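Local coordinates for single-strand binding protein (Thermus aquaticus, PDB 2FXQ), which binds single-stranded DNA and probably recruits partner proteins to it during DNA replication, recombination and repair, at residues A[36-41]-A[198-203]. Sequence-based numbering, arbitrary orientation.
Sequences GQDAFT and IGRLVN
R200 reaches out from strand 194-207 and closes its guanidinium on the backbone carbonyl of A39, tying together the two OB domains that this SSB carries in one chain. The strand segments run steeply across each other, 108° between their directions and 9.1 Å apart at closest approach, so between these two segments the tie is a side chain, not strand pairing. CG of R200 sits between its backbone N and carbonyl carbon (chi1 57°), and from there the chain runs extended to NE, carrying the flat group end-on to the oxygen. NH1 (2.8 Å) and NH2 (3.0 Å) of R200 both donate to A39 O, which lies almost in the guanidinium plane. D38 comes over one face of that plane, its carboxylate turned 45° against it. OD1 of D38 stays 4.0 Å from NH1 of R200, well out of the guanidinium plane, so any attraction is probably of charges alone; OD1 is hydrogen-bonded to N129 ND2 instead. E220, on the neighbouring strand 213-225, takes the arginine's NE in a salt bridge, which probably helps fix the rotation of the guanidinium. A leucine in place of R200 would probably leave A39 O without its two donors and E220 without its positive mate. CB of F40 lies at the guanidinium edge, 3.8 Å from NH2 of R200. A water in the guanidinium plane accepts from NH1 of R200 at 3.2 Å and donates weakly to OD1 of D38.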
loop_
_atom_site.group_PDB
_atom_site.type_symbol
_atom_site.label_atom_id
_atom_site.label_comp_id
_atom_site.label_asym_id
_atom_site.label_seq_id
_atom_site.Cartn_x
_atom_site.Cartn_y
_atom_site.Cartn_z
ATOM N N GLY A 36 11.749 -6.445 10.171
ATOM C CA GLY A 36 12.095 -6.381 8.762
ATOM C C GLY A 36 13.236 -5.368 8.604
ATOM O O GLY A 36 13.888 -4.978 9.585
ATOM N N GLN A 37 13.430 -4.893 7.386
ATOM C CA GLN A 37 14.477 -3.901 7.121
ATOM C C GLN A 37 13.912 -2.802 6.253
ATOM O O GLN A 37 13.082 -3.072 5.396
ATOM C CB GLN A 37 15.605 -4.587 6.293
ATOM C CG GLN A 37 16.115 -5.880 6.865
ATOM C CD GLN A 37 17.076 -5.639 8.038
ATOM O OE1 GLN A 37 17.639 -4.540 8.185
ATOM N NE2 GLN A 37 17.244 -6.642 8.872
ATOM N N ASP A 38 14.375 -1.577 6.390
ATOM C CA ASP A 38 14.224 -0.759 5.195
ATOM C C ASP A 38 15.418 0.016 4.808
ATOM O O ASP A 38 16.243 0.377 5.634
ATOM C CB ASP A 38 13.131 0.226 5.280
ATOM C CG ASP A 38 12.737 0.461 6.608
ATOM O OD1 ASP A 38 11.529 0.185 6.798
ATOM O OD2 ASP A 38 13.564 0.876 7.480
ATOM N N ALA A 39 15.393 0.314 3.543
ATOM C CA ALA A 39 16.483 0.984 2.875
ATOM C C ALA A 39 16.297 2.477 3.051
ATOM O O ALA A 39 15.152 3.001 3.081
ATOM C CB ALA A 39 16.438 0.616 1.422
ATOM N N PHE A 40 17.416 3.175 3.195
ATOM C CA PHE A 40 17.407 4.624 3.109
ATOM C C PHE A 40 18.752 5.095 2.575
ATOM O O PHE A 40 19.685 4.304 2.509
ATOM C CB PHE A 40 17.107 5.237 4.475
ATOM C CG PHE A 40 18.201 5.060 5.468
ATOM C CD1 PHE A 40 19.134 6.081 5.688
ATOM C CD2 PHE A 40 18.317 3.876 6.189
ATOM C CE1 PHE A 40 20.174 5.918 6.617
ATOM C CE2 PHE A 40 19.355 3.702 7.123
ATOM C CZ PHE A 40 20.278 4.732 7.347
ATOM N N THR A 41 18.828 6.372 2.208
ATOM C CA THR A 41 20.055 7.023 1.746
ATOM C C THR A 41 20.510 7.972 2.850
ATOM O O THR A 41 19.754 8.879 3.235
ATOM C CB THR A 41 19.751 7.812 0.461
ATOM O OG1 THR A 41 19.329 6.897 -0.552
ATOM C CG2 THR A 41 21.029 8.432 -0.129
ATOM N N ILE A 198 1.783 9.175 2.922
ATOM C CA ILE A 198 2.079 7.805 2.554
ATOM C C ILE A 198 3.471 7.599 3.164
ATOM O O ILE A 198 4.375 8.369 2.866
ATOM C CB ILE A 198 2.097 7.544 0.998
ATOM C CG1 ILE A 198 0.899 8.184 0.209
ATOM C CG2 ILE A 198 2.357 6.000 0.704
ATOM C CD1 ILE A 198 -0.464 7.580 0.416
ATOM N N GLY A 199 3.631 6.624 4.041
ATOM C CA GLY A 199 4.930 6.512 4.671
ATOM C C GLY A 199 5.205 5.091 5.109
ATOM O O GLY A 199 4.648 4.166 4.563
ATOM N N ARG A 200 6.039 4.953 6.123
ATOM C CA ARG A 200 6.409 3.629 6.602
ATOM C C ARG A 200 6.661 3.774 8.086
ATOM O O ARG A 200 6.935 4.875 8.575
ATOM C CB ARG A 200 7.668 3.138 5.865
ATOM C CG ARG A 200 8.886 4.022 5.965
ATOM C CD ARG A 200 10.046 3.358 5.187
ATOM N NE ARG A 200 11.208 4.224 5.197
ATOM C CZ ARG A 200 12.342 3.951 4.553
ATOM N NH1 ARG A 200 12.494 2.817 3.879
ATOM N NH2 ARG A 200 13.350 4.782 4.637
ATOM N N LEU A 201 6.667 2.648 8.778
ATOM C CA LEU A 201 6.813 2.693 10.235
ATOM C C LEU A 201 8.269 2.470 10.570
ATOM O O LEU A 201 8.893 1.542 10.035
ATOM C CB LEU A 201 6.018 1.520 10.805
ATOM C CG LEU A 201 4.734 1.784 11.537
ATOM C CD1 LEU A 201 4.490 0.626 12.592
ATOM C CD2 LEU A 201 4.683 3.106 12.293
ATOM N N VAL A 202 8.867 3.379 11.348
ATOM C CA VAL A 202 10.300 3.230 11.621
ATOM C C VAL A 202 10.516 3.270 13.128
ATOM O O VAL A 202 9.641 3.632 13.884
ATOM C CB VAL A 202 11.164 4.368 10.943
ATOM C CG1 VAL A 202 11.045 4.340 9.383
ATOM C CG2 VAL A 202 10.717 5.709 11.456
ATOM N N ASN A 203 11.749 2.977 13.549
ATOM C CA ASN A 203 12.069 3.036 14.956
ATOM C C ASN A 203 13.070 4.162 15.128
ATOM O O ASN A 203 14.103 4.174 14.483
ATOM C CB ASN A 203 12.743 1.747 15.427
ATOM C CG ASN A 203 11.834 0.527 15.343
ATOM O OD1 ASN A 203 12.126 -0.352 14.596
ATOM N ND2 ASN A 203 10.776 0.459 16.165
HETATM O O HOH W 1 10.530 0.332 3.480
#